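Local coordinates for protein acetyltransferase (Agrobacterium tumefaciens, PDB 2FSR) that is probably a GNAT-family acetyltransferase that transfers an acetyl group from acetyl-coenzyme A to an acceptor substrate, at residues Asp50-Pro55 and Pro67-Val72; Cys74-Asn79 and His85-Ile90; Gly100-Asn105 and Val134-Trp139. All blocks are in the same frame, centred on the assembly; numbering follows the deposited sequence.

Contact 1: residues Asp50-Pro55 and Pro67-Val72; sequences DFMASP and PSTWGV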
ATOM      1  N   ASP A  50     -11.716   1.372  12.237  1.00 10.53           N
ATOM      2  CA  ASP A  50     -11.744   2.671  12.928  1.00 11.53           C
ATOM      3  C   ASP A  50     -11.246   3.776  11.990  1.00 11.58           C
ATOM      4  O   ASP A  50     -11.909   4.811  11.823  1.00 12.33           O
ATOM      5  CB  ASP A  50     -10.878   2.657  14.202  1.00 12.66           C
ATOM      6  CG  ASP A  50     -11.496   1.862  15.354  1.00 15.27           C
ATOM      7  OD1 ASP A  50     -12.679   1.457  15.284  1.00 18.91           O
ATOM      8  OD2 ASP A  50     -10.769   1.650  16.356  1.00 18.72           O
ATOM      9  N   PHE A  51     -10.119   3.524  11.333  1.00 10.80           N
ATOM     10  CA  PHE A  51      -9.558   4.505  10.406  1.00 10.39           C
ATOM     11  C   PHE A  51     -10.511   4.750   9.228  1.00 10.39           C
ATOM     12  O   PHE A  51     -10.832   5.895   8.888  1.00 10.20           O
ATOM     13  CB  PHE A  51      -8.192   4.031   9.881  1.00 11.40           C
ATOM     14  CG  PHE A  51      -7.645   4.882   8.754  1.00 11.77           C
ATOM     15  CD1 PHE A  51      -6.974   6.058   9.035  1.00 13.85           C
ATOM     16  CD2 PHE A  51      -7.811   4.508   7.431  1.00 11.87           C
ATOM     17  CE1 PHE A  51      -6.468   6.863   7.989  1.00 14.71           C
ATOM     18  CE2 PHE A  51      -7.307   5.303   6.384  1.00 14.13           C
ATOM     19  CZ  PHE A  51      -6.638   6.477   6.676  1.00 13.61           C
HETATM   20  N   MSE A  52     -10.951   3.661   8.596  1.00  9.23           N
HETATM   21  CA  MSE A  52     -11.747   3.753   7.376  1.00  9.85           C
HETATM   22  C   MSE A  52     -13.133   4.353   7.566  1.00  9.76           C
HETATM   23  O   MSE A  52     -13.710   4.887   6.619  1.00 10.81           O
HETATM   24  CB  MSE A  52     -11.836   2.382   6.684  1.00  9.91           C
HETATM   25  CG  MSE A  52     -10.485   1.860   6.239  1.00 11.02           C
HETATM   26 SE   MSE A  52      -9.913   2.739   4.583  0.75 14.00          SE
HETATM   27  CE  MSE A  52     -10.840   1.486   3.375  1.00 15.32           C
ATOM     28  N   ALA A  53     -13.650   4.287   8.798  1.00 10.72           N
ATOM     29  CA  ALA A  53     -14.961   4.858   9.110  1.00 12.07           C
ATOM     30  C   ALA A  53     -14.877   6.358   9.425  1.00 13.22           C
ATOM     31  O   ALA A  53     -15.904   7.029   9.487  1.00 14.57           O
ATOM     32  CB  ALA A  53     -15.571   4.112  10.283  1.00 12.43           C
ATOM     33  N   SER A  54     -13.652   6.845   9.625  1.00 13.17           N
ATOM     34  CA  SER A  54     -13.399   8.161  10.219  1.00 13.89           C
ATOM     35  C   SER A  54     -13.105   9.230   9.166  1.00 14.92           C
ATOM     36  O   SER A  54     -12.745   8.911   8.038  1.00 14.43           O
ATOM     37  CB  SER A  54     -12.210   8.059  11.173  1.00 14.09           C
ATOM     38  OG  SER A  54     -10.973   8.117  10.476  1.00 14.75           O
ATOM     39  N   PRO A  55     -13.217  10.517   9.552  1.00 15.95           N
ATOM     40  CA  PRO A  55     -12.811  11.596   8.638  1.00 16.71           C
ATOM     41  C   PRO A  55     -11.345  11.524   8.176  1.00 16.95           C
ATOM     42  O   PRO A  55     -11.012  12.066   7.111  1.00 17.19           O
ATOM     43  CB  PRO A  55     -13.067  12.872   9.456  1.00 16.62           C
ATOM     44  CG  PRO A  55     -14.090  12.467  10.482  1.00 16.68           C
ATOM     45  CD  PRO A  55     -13.791  11.027  10.812  1.00 16.39           C
ATOM     46  N   PRO A  67     -19.326  -2.791   4.832  1.00  9.25           N
ATOM     47  CA  PRO A  67     -19.080  -3.724   3.724  1.00  9.93           C
ATOM     48  C   PRO A  67     -17.937  -3.292   2.810  1.00  9.27           C
ATOM     49  O   PRO A  67     -17.126  -4.138   2.410  1.00 10.01           O
ATOM     50  CB  PRO A  67     -20.424  -3.764   2.977  1.00  9.94           C
ATOM     51  CG  PRO A  67     -21.426  -3.345   4.008  1.00 11.30           C
ATOM     52  CD  PRO A  67     -20.745  -2.375   4.900  1.00  9.62           C
ATOM     53  N   SER A  68     -17.855  -1.999   2.493  0.60  9.58           N
ATOM     54  CA  SER A  68     -16.767  -1.514   1.633  0.60  9.31           C
ATOM     55  C   SER A  68     -15.421  -1.670   2.340  0.60  9.53           C
ATOM     56  O   SER A  68     -14.435  -2.080   1.719  0.60  9.83           O
ATOM     57  CB  SER A  68     -16.991  -0.057   1.202  0.60  9.73           C
ATOM     58  OG  SER A  68     -18.185   0.077   0.444  0.60  9.59           O
ATOM     59  N   THR A  69     -15.379  -1.371   3.639  1.00  9.01           N
ATOM     60  CA  THR A  69     -14.128  -1.510   4.396  1.00  8.51           C
ATOM     61  C   THR A  69     -13.637  -2.957   4.390  1.00  7.56           C
ATOM     62  O   THR A  69     -12.446  -3.252   4.170  1.00  7.67           O
ATOM     63  CB  THR A  69     -14.286  -1.041   5.845  1.00  8.58           C
ATOM     64  OG1 THR A  69     -14.676   0.336   5.856  1.00  9.56           O
ATOM     65  CG2 THR A  69     -12.954  -1.190   6.591  1.00  9.30           C
ATOM     66  N   TRP A  70     -14.574  -3.876   4.617  1.00  7.00           N
ATOM     67  CA  TRP A  70     -14.251  -5.293   4.581  1.00  7.17           C
ATOM     68  C   TRP A  70     -13.780  -5.730   3.190  1.00  7.14           C
ATOM     69  O   TRP A  70     -12.795  -6.467   3.074  1.00  8.36           O
ATOM     70  CB  TRP A  70     -15.458  -6.116   5.044  1.00  6.61           C
ATOM     71  CG  TRP A  70     -15.241  -7.608   5.036  1.00  6.98           C
ATOM     72  CD1 TRP A  70     -15.905  -8.532   4.268  1.00  6.88           C
ATOM     73  CD2 TRP A  70     -14.280  -8.350   5.817  1.00  7.55           C
ATOM     74  NE1 TRP A  70     -15.415  -9.803   4.516  1.00  7.07           N
ATOM     75  CE2 TRP A  70     -14.421  -9.722   5.461  1.00  6.58           C
ATOM     76  CE3 TRP A  70     -13.306  -7.995   6.771  1.00  6.19           C
ATOM     77  CZ2 TRP A  70     -13.645 -10.732   6.041  1.00  7.00           C
ATOM     78  CZ3 TRP A  70     -12.532  -9.009   7.339  1.00  7.46           C
ATOM     79  CH2 TRP A  70     -12.711 -10.367   6.977  1.00  6.19           C
ATOM     80  N   GLY A  71     -14.470  -5.275   2.153  1.00  8.27           N
ATOM     81  CA  GLY A  71     -14.038  -5.607   0.794  1.00  7.41           C
ATOM     82  C   GLY A  71     -12.628  -5.118   0.483  1.00  7.56           C
ATOM     83  O   GLY A  71     -11.845  -5.869  -0.090  1.00  8.74           O
ATOM     84  N   VAL A  72     -12.289  -3.878   0.846  1.00  7.15           N
ATOM     85  CA  VAL A  72     -10.903  -3.410   0.619  1.00  7.93           C
ATOM     86  C   VAL A  72      -9.880  -4.225   1.420  1.00  7.36           C
ATOM     87  O   VAL A  72      -8.815  -4.593   0.908  1.00  6.91           O
ATOM     88  CB  VAL A  72     -10.747  -1.902   0.944  1.00  8.10           C
ATOM     89  CG1 VAL A  72      -9.315  -1.428   0.652  1.00 10.36           C
ATOM     90  CG2 VAL A  72     -11.738  -1.082   0.107  1.00 10.47           C
TER

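Contact 2: residues Cys74-Asn79 and His85-Ile90; sequences CHDLAN and HGALMI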
ATOM      1  N   CYS A  74     -10.103  -7.297   2.389  1.00  6.50           N
ATOM      2  CA  CYS A  74      -9.957  -8.591   1.726  1.00  6.47           C
ATOM      3  C   CYS A  74      -9.175  -8.500   0.401  1.00  6.17           C
ATOM      4  O   CYS A  74      -8.336  -9.379   0.132  1.00  7.57           O
ATOM      5  CB  CYS A  74     -11.309  -9.217   1.489  1.00  6.13           C
ATOM      6  SG  CYS A  74     -12.132  -9.789   3.035  1.00  7.76           S
ATOM      7  N   HIS A  75      -9.419  -7.436  -0.366  1.00  6.43           N
ATOM      8  CA  HIS A  75      -8.644  -7.140  -1.593  1.00  6.39           C
ATOM      9  C   HIS A  75      -7.161  -6.991  -1.221  1.00  7.28           C
ATOM     10  O   HIS A  75      -6.271  -7.534  -1.896  1.00  7.82           O
ATOM     11  CB  HIS A  75      -9.217  -5.870  -2.231  1.00  6.13           C
ATOM     12  CG  HIS A  75      -8.237  -5.097  -3.054  1.00  6.17           C
ATOM     13  ND1 HIS A  75      -8.230  -5.152  -4.433  1.00  7.14           N
ATOM     14  CD2 HIS A  75      -7.264  -4.223  -2.695  1.00  8.79           C
ATOM     15  CE1 HIS A  75      -7.282  -4.346  -4.889  1.00  7.51           C
ATOM     16  NE2 HIS A  75      -6.700  -3.753  -3.858  1.00  8.91           N
ATOM     17  N   ASP A  76      -6.908  -6.277  -0.122  1.00  7.11           N
ATOM     18  CA  ASP A  76      -5.535  -6.027   0.320  1.00  6.74           C
ATOM     19  C   ASP A  76      -4.733  -7.330   0.562  1.00  6.39           C
ATOM     20  O   ASP A  76      -3.563  -7.449   0.212  1.00  7.17           O
ATOM     21  CB  ASP A  76      -5.559  -5.196   1.602  1.00  6.70           C
ATOM     22  CG  ASP A  76      -5.982  -3.739   1.384  1.00  7.33           C
ATOM     23  OD1 ASP A  76      -5.873  -3.223   0.241  1.00  9.47           O
ATOM     24  OD2 ASP A  76      -6.375  -3.082   2.386  1.00  8.52           O
ATOM     25  N   LEU A  77      -5.396  -8.320   1.171  1.00  6.37           N
ATOM     26  CA  LEU A  77      -4.787  -9.607   1.432  1.00  6.94           C
ATOM     27  C   LEU A  77      -4.775 -10.456   0.162  1.00  7.54           C
ATOM     28  O   LEU A  77      -3.733 -11.000  -0.205  1.00  8.24           O
ATOM     29  CB  LEU A  77      -5.541 -10.314   2.577  1.00  7.52           C
ATOM     30  CG  LEU A  77      -5.065 -11.708   3.001  1.00  8.56           C
ATOM     31  CD1 LEU A  77      -5.499 -12.811   2.049  1.00 10.61           C
ATOM     32  CD2 LEU A  77      -3.532 -11.780   3.229  1.00 10.36           C
ATOM     33  N   ALA A  78      -5.919 -10.536  -0.520  1.00  6.48           N
ATOM     34  CA  ALA A  78      -6.088 -11.434  -1.676  1.00  7.42           C
ATOM     35  C   ALA A  78      -5.203 -11.111  -2.876  1.00  7.22           C
ATOM     36  O   ALA A  78      -4.888 -12.010  -3.676  1.00  8.12           O
ATOM     37  CB  ALA A  78      -7.543 -11.487  -2.117  1.00  6.76           C
ATOM     38  N   ASN A  79      -4.802  -9.842  -3.009  1.00  6.97           N
ATOM     39  CA  ASN A  79      -3.936  -9.475  -4.130  1.00  7.28           C
ATOM     40  C   ASN A  79      -2.662 -10.331  -4.176  1.00  7.75           C
ATOM     41  O   ASN A  79      -2.148 -10.618  -5.254  1.00  6.72           O
ATOM     42  CB  ASN A  79      -3.604  -7.971  -4.118  1.00  8.70           C
ATOM     43  CG  ASN A  79      -4.590  -7.132  -4.926  1.00  9.40           C
ATOM     44  OD1 ASN A  79      -4.175  -6.291  -5.733  1.00 10.86           O
ATOM     45  ND2 ASN A  79      -5.888  -7.348  -4.729  1.00  8.53           N
ATOM     46  N   HIS A  85       1.659  -9.545  -5.392  1.00  8.22           N
ATOM     47  CA  HIS A  85       1.855  -8.303  -4.633  1.00  8.15           C
ATOM     48  C   HIS A  85       0.532  -7.959  -3.953  1.00  8.42           C
ATOM     49  O   HIS A  85      -0.522  -8.529  -4.296  1.00  7.73           O
ATOM     50  CB  HIS A  85       2.303  -7.150  -5.550  1.00  8.67           C
ATOM     51  CG  HIS A  85       1.302  -6.803  -6.618  1.00  8.82           C
ATOM     52  ND1 HIS A  85       0.068  -6.252  -6.340  1.00  8.17           N
ATOM     53  CD2 HIS A  85       1.336  -6.980  -7.965  1.00  8.47           C
ATOM     54  CE1 HIS A  85      -0.598  -6.067  -7.473  1.00  9.57           C
ATOM     55  NE2 HIS A  85       0.149  -6.507  -8.472  1.00  8.44           N
ATOM     56  N   GLY A  86       0.579  -7.054  -2.967  1.00  8.32           N
ATOM     57  CA  GLY A  86      -0.610  -6.733  -2.182  1.00  7.81           C
ATOM     58  C   GLY A  86      -0.242  -5.822  -1.034  1.00  7.63           C
ATOM     59  O   GLY A  86       0.785  -5.136  -1.096  1.00  8.22           O
ATOM     60  N   ALA A  87      -1.083  -5.793  -0.001  1.00  7.19           N
ATOM     61  CA  ALA A  87      -0.847  -4.898   1.137  1.00  6.65           C
ATOM     62  C   ALA A  87      -0.046  -5.583   2.222  1.00  6.41           C
ATOM     63  O   ALA A  87      -0.106  -6.820   2.382  1.00  6.15           O
ATOM     64  CB  ALA A  87      -2.169  -4.435   1.719  1.00  7.06           C
ATOM     65  N   LEU A  88       0.681  -4.761   2.974  1.00  6.30           N
ATOM     66  CA  LEU A  88       1.350  -5.203   4.192  1.00  6.85           C
ATOM     67  C   LEU A  88       1.015  -4.184   5.276  1.00  6.68           C
ATOM     68  O   LEU A  88       0.892  -2.972   4.997  1.00  7.30           O
ATOM     69  CB  LEU A  88       2.866  -5.255   3.983  1.00  6.53           C
ATOM     70  CG  LEU A  88       3.357  -6.247   2.914  1.00  6.96           C
ATOM     71  CD1 LEU A  88       4.821  -6.002   2.535  1.00  8.68           C
ATOM     72  CD2 LEU A  88       3.128  -7.681   3.368  1.00  8.80           C
HETATM   73  N   MSE A  89       0.814  -4.672   6.499  1.00  7.08           N
HETATM   74  CA  MSE A  89       0.609  -3.766   7.618  1.00  7.76           C
HETATM   75  C   MSE A  89       1.958  -3.237   8.059  1.00  8.19           C
HETATM   76  O   MSE A  89       2.951  -3.961   8.018  1.00  8.22           O
HETATM   77  CB  MSE A  89      -0.087  -4.480   8.775  1.00  8.30           C
HETATM   78  CG  MSE A  89      -1.482  -5.063   8.466  1.00  9.38           C
HETATM   79 SE   MSE A  89      -2.722  -3.885   7.544  0.75 13.15          SE
HETATM   80  CE  MSE A  89      -2.930  -2.522   8.926  1.00  9.84           C
ATOM     81  N   ILE A  90       1.966  -1.982   8.502  1.00  7.65           N
ATOM     82  CA  ILE A  90       3.192  -1.325   8.966  1.00  8.63           C
ATOM     83  C   ILE A  90       3.257  -1.390  10.477  1.00  9.50           C
ATOM     84  O   ILE A  90       2.389  -0.820  11.158  1.00 10.63           O
ATOM     85  CB  ILE A  90       3.250   0.165   8.538  1.00  7.56           C
ATOM     86  CG1 ILE A  90       3.054   0.331   7.013  1.00  8.93           C
ATOM     87  CG2 ILE A  90       4.553   0.809   9.018  1.00  8.81           C
ATOM     88  CD1 ILE A  90       2.925   1.799   6.560  1.00  9.41           C
TER

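Contact 3: residues Gly100-Asn105 and Val134-Trp139; sequences GQIGIN and VALRDW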
ATOM      1  N   GLY A 100      -0.195   1.528  10.412  1.00  7.69           N
ATOM      2  CA  GLY A 100      -0.816   1.821   9.120  1.00  7.42           C
ATOM      3  C   GLY A 100      -0.591   0.699   8.125  1.00  6.86           C
ATOM      4  O   GLY A 100      -0.438  -0.435   8.525  1.00  6.91           O
ATOM      5  N   GLN A 101      -0.592   1.042   6.839  1.00  7.24           N
ATOM      6  CA  GLN A 101      -0.593   0.021   5.798  1.00  7.72           C
ATOM      7  C   GLN A 101       0.047   0.592   4.544  1.00  7.46           C
ATOM      8  O   GLN A 101      -0.098   1.787   4.237  1.00  8.07           O
ATOM      9  CB  GLN A 101      -2.027  -0.417   5.514  1.00  8.23           C
ATOM     10  CG  GLN A 101      -2.140  -1.582   4.524  1.00  8.64           C
ATOM     11  CD  GLN A 101      -3.537  -1.694   3.962  1.00  9.69           C
ATOM     12  OE1 GLN A 101      -3.975  -0.815   3.228  1.00 12.12           O
ATOM     13  NE2 GLN A 101      -4.261  -2.766   4.333  1.00  8.70           N
ATOM     14  N   ILE A 102       0.739  -0.291   3.825  1.00  7.52           N
ATOM     15  CA  ILE A 102       1.318   0.008   2.517  1.00  7.82           C
ATOM     16  C   ILE A 102       0.912  -1.111   1.559  1.00  7.30           C
ATOM     17  O   ILE A 102       0.798  -2.261   1.982  1.00  7.76           O
ATOM     18  CB  ILE A 102       2.877   0.117   2.606  1.00  7.97           C
ATOM     19  CG1 ILE A 102       3.486   0.601   1.282  1.00 10.16           C
ATOM     20  CG2 ILE A 102       3.508  -1.214   3.036  1.00  8.84           C
ATOM     21  CD1 ILE A 102       3.239   2.033   0.946  1.00 12.14           C
ATOM     22  N   GLY A 103       0.660  -0.789   0.290  1.00  7.02           N
ATOM     23  CA  GLY A 103       0.278  -1.863  -0.642  1.00  7.52           C
ATOM     24  C   GLY A 103       0.436  -1.556  -2.108  1.00  8.22           C
ATOM     25  O   GLY A 103       0.524  -0.400  -2.514  1.00  8.21           O
ATOM     26  N   ILE A 104       0.495  -2.624  -2.896  1.00  7.36           N
ATOM     27  CA  ILE A 104       0.355  -2.493  -4.330  1.00  7.96           C
ATOM     28  C   ILE A 104      -0.901  -3.250  -4.760  1.00  7.87           C
ATOM     29  O   ILE A 104      -1.090  -4.417  -4.403  1.00  7.75           O
ATOM     30  CB  ILE A 104       1.592  -2.997  -5.080  1.00  8.33           C
ATOM     31  CG1 ILE A 104       2.816  -2.153  -4.712  1.00 10.24           C
ATOM     32  CG2 ILE A 104       1.375  -2.970  -6.596  1.00  8.08           C
ATOM     33  CD1 ILE A 104       4.138  -2.824  -5.085  1.00 11.21           C
ATOM     34  N   ASN A 105      -1.722  -2.535  -5.512  1.00  8.31           N
ATOM     35  CA  ASN A 105      -3.083  -2.945  -5.874  1.00  8.16           C
ATOM     36  C   ASN A 105      -3.197  -3.242  -7.349  1.00  7.86           C
ATOM     37  O   ASN A 105      -2.655  -2.498  -8.180  1.00  7.88           O
ATOM     38  CB  ASN A 105      -4.011  -1.778  -5.584  1.00  8.51           C
ATOM     39  CG  ASN A 105      -3.986  -1.381  -4.124  1.00  9.64           C
ATOM     40  OD1 ASN A 105      -4.504  -2.109  -3.275  1.00 10.07           O
ATOM     41  ND2 ASN A 105      -3.341  -0.266  -3.812  1.00 12.99           N
ATOM     42  N   VAL A 134       8.973   3.383  -0.121  1.00 11.10           N
ATOM     43  CA  VAL A 134      10.254   3.092  -0.785  1.00 11.73           C
ATOM     44  C   VAL A 134      10.546   1.597  -0.740  1.00 11.59           C
ATOM     45  O   VAL A 134      10.969   1.004  -1.758  1.00 12.04           O
ATOM     46  CB  VAL A 134      11.420   3.890  -0.132  1.00 12.09           C
ATOM     47  CG1 VAL A 134      12.780   3.274  -0.467  1.00 13.47           C
ATOM     48  CG2 VAL A 134      11.351   5.368  -0.549  1.00 11.96           C
ATOM     49  N   ALA A 135      10.324   0.976   0.417  1.00 11.21           N
ATOM     50  CA  ALA A 135      10.626  -0.442   0.597  1.00 11.26           C
ATOM     51  C   ALA A 135       9.773  -1.300  -0.312  1.00 11.63           C
ATOM     52  O   ALA A 135      10.292  -2.188  -0.996  1.00 11.47           O
ATOM     53  CB  ALA A 135      10.452  -0.857   2.059  1.00 12.17           C
ATOM     54  N   LEU A 136       8.465  -1.044  -0.344  1.00 10.47           N
ATOM     55  CA  LEU A 136       7.605  -1.898  -1.172  1.00 11.47           C
ATOM     56  C   LEU A 136       7.765  -1.594  -2.658  1.00 11.32           C
ATOM     57  O   LEU A 136       7.728  -2.513  -3.487  1.00 11.39           O
ATOM     58  CB  LEU A 136       6.139  -1.798  -0.739  1.00 10.57           C
ATOM     59  CG  LEU A 136       5.217  -2.846  -1.362  1.00 12.26           C
ATOM     60  CD1 LEU A 136       5.642  -4.289  -1.052  1.00 12.41           C
ATOM     61  CD2 LEU A 136       3.759  -2.593  -0.952  1.00 11.41           C
ATOM     62  N   ARG A 137       7.910  -0.317  -2.999  1.00 11.68           N
ATOM     63  CA  ARG A 137       8.233   0.093  -4.381  1.00 12.60           C
ATOM     64  C   ARG A 137       9.481  -0.625  -4.892  1.00 12.28           C
ATOM     65  O   ARG A 137       9.471  -1.216  -5.984  1.00 12.46           O
ATOM     66  CB  ARG A 137       8.457   1.604  -4.456  1.00 13.66           C
ATOM     67  CG  ARG A 137       8.956   2.133  -5.820  1.00 14.57           C
ATOM     68  CD  ARG A 137       9.677   3.461  -5.670  1.00 15.64           C
ATOM     69  NE  ARG A 137      11.008   3.295  -5.080  1.00 17.16           N
ATOM     70  CZ  ARG A 137      11.773   4.279  -4.603  1.00 15.38           C
ATOM     71  NH1 ARG A 137      11.352   5.538  -4.615  1.00 18.42           N
ATOM     72  NH2 ARG A 137      12.965   3.994  -4.101  1.00 17.19           N
ATOM     73  N   ASP A 138      10.564  -0.552  -4.125  1.00 12.37           N
ATOM     74  CA  ASP A 138      11.819  -1.191  -4.543  1.00 12.74           C
ATOM     75  C   ASP A 138      11.671  -2.695  -4.654  1.00 12.55           C
ATOM     76  O   ASP A 138      12.195  -3.304  -5.593  1.00 11.95           O
ATOM     77  CB  ASP A 138      12.933  -0.878  -3.546  1.00 13.05           C
ATOM     78  CG  ASP A 138      13.441   0.550  -3.651  1.00 13.88           C
ATOM     79  OD1 ASP A 138      12.958   1.315  -4.504  1.00 16.32           O
ATOM     80  OD2 ASP A 138      14.334   0.898  -2.851  1.00 15.99           O
ATOM     81  N   TRP A 139      11.005  -3.309  -3.680  1.00 12.54           N
ATOM     82  CA  TRP A 139      10.760  -4.749  -3.716  1.00 12.84           C
ATOM     83  C   TRP A 139      10.018  -5.130  -5.001  1.00 13.56           C
ATOM     84  O   TRP A 139      10.349  -6.136  -5.649  1.00 12.96           O
ATOM     85  CB  TRP A 139       9.958  -5.170  -2.479  1.00 13.46           C
ATOM     86  CG  TRP A 139       9.688  -6.620  -2.442  1.00 14.48           C
ATOM     87  CD1 TRP A 139      10.470  -7.579  -1.893  1.00 14.47           C
ATOM     88  CD2 TRP A 139       8.538  -7.287  -2.974  1.00 14.07           C
ATOM     89  NE1 TRP A 139       9.881  -8.811  -2.038  1.00 16.16           N
ATOM     90  CE2 TRP A 139       8.698  -8.661  -2.713  1.00 14.95           C
ATOM     91  CE3 TRP A 139       7.395  -6.853  -3.650  1.00 15.14           C
ATOM     92  CZ2 TRP A 139       7.745  -9.619  -3.098  1.00 16.75           C
ATOM     93  CZ3 TRP A 139       6.440  -7.811  -4.040  1.00 16.24           C
ATOM     94  CH2 TRP A 139       6.633  -9.168  -3.765  1.00 15.25           C
TER

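Contact 1: residues Asp50-Pro55 and Pro67-Val72
M52 of helix 45-53 packs against T69 and V72 of helix 66-83, the two helices between strand 35-38 and strand 87-92 of the GNAT fold. T69 and V72 lie three residues apart, about one turn, and present one face of their helix to a single long side chain. The tightest approach is made at the root of that chain, where M52 CB lies 3.6 Å from T69 OG1. The threonine methyl is equally involved, with M52 CB 3.7 Å and M52 CG 3.9 Å from T69 CG2, and the two side chains run antiparallel past one another. Threonine suits this place because it offers both a methyl for the apolar neighbour and a hydroxyl that can reach back to D65 O, just ahead of the helix: with OG1 beside the backbone N (chi1 -60°), it bonds to that carbonyl, while R49 adds a weak bond.

M52, a selenomethionine here, is bent at chi2 (-78°) and chi3 (-87°). The curl brings its end round to V72, where CE comes within 4.2 Å of V72 CB and M52 lies slantwise to V72. A flexible unbranched residue can follow such a path; the compact valine meets it with a methine.

Behind M52 the chain leaves the helix through S54. Its OG lies 2.7 Å from F51 O, which also accepts from S54 N on the same face of the carbonyl plane. S57 OG is hydrogen-bonded to both M52 O and S54 O. Y64 covers both M52 and T69, Y48 touches T69 and V72 from helix 45-53, and beyond V72 helix 66-83 runs on toward strand 87-92.

Contact 2: residues Cys74-Asn79 and His85-Ile90
A87 donates its backbone N-H to D76 O, 3.0 Å away and nearly straight at 172°. The same pair touches through side chains, A87 CB lying 3.5 Å from D76 CB; alanine's single methyl suits so close an approach. One helical turn on, N79 CB rests 3.8 Å from G86 CA, where glycine, having no side chain, lets helix and strand come together. N79 OD1 approaches H85 CE1 at 4.0 Å, amide and ring planes 56° apart.

This is the turn-back from helix 66-83 into strand 87-92 of the GNAT sheet: the chain doubles over, and the start of the strand is tied to the helix just before it.

Polar ends are set from further out. D76 OD2 is bonded to Q101, and N79 OD1 to the backbone N of H106. The CB of H85 points away from the helix, but a chi1 of 61° turns the ring back toward N79; its two ring nitrogens reach I104 O and K113. N79 ND2 bonds weakly to H75 O and sits over one face of the H75 ring, toward its rim; H75 NE2 is in turn held by N105 OD1.

Contact 3: residues Gly100-Asn105 and Val134-Trp139
L136 points its isobutyl group from the helix straight at the strand backbone between I102 and I104. Its CD2 methyl rests on the helix-facing main chain of G103, 3.6 Å from G103 CA; the side chain that glycine lacks would have lain on the other face. The two isoleucines stand beside the leucine differently. I102 lies alongside L136, the two side chains pointing opposite ways, with I102 CG1 3.9 Å from L136 CD2. I104 is turned across the leucine instead: its CD1 meets L136 CG at 3.9 Å while its CG1 borders CD2. A chi1 of -169° extends L136 CG away from the helix backbone and carries CD2 out to G103.

Segments 100-105 and 134-139 run in nearly the same direction, 23° apart, with 8.7 Å at closest approach of their axes. Helix 128-143 covers one face of the GNAT sheet and follows the turn that, in this family, usually binds the coenzyme A pyrophosphate. Strand alternation gives I102 and I104 to that helix and sends Q101 and N105 to the other face, where they bond to D76 and H75.

A132 and A133 lie against I102, A140 against I104, and L88 of the neighbouring strand against L136. On the side of the helix turned from the strand, R137 grips D138 side-on: NE and NH2 both reach D138 OD1, which lies in the guanidinium plane, NH2 at 2.7 Å.

How the contacts relate
Contact 1 lies farthest out, its centre about 15 Å from that of the chain, peripheral but still buried, while contacts 2 and 3 sit near the core, at about 7 and 5 Å. Contacts 1 and 2 use successive parts of helix 66-83, first against another helix and then against a strand. Contacts 2 and 3 meet on neighbouring antiparallel strands of one sheet, where L88 N lies 2.7 Å from I102 O, a probable hydrogen bond; their helices, 66-83 and 128-143, lie on opposite faces of it. Chemistry follows place: contact 1 pairs apolar groups with a threonine, contact 2 is tied by a backbone bond amid buried polar residues, and contact 3 packs aliphatic side chains on each other and on the strand backbone.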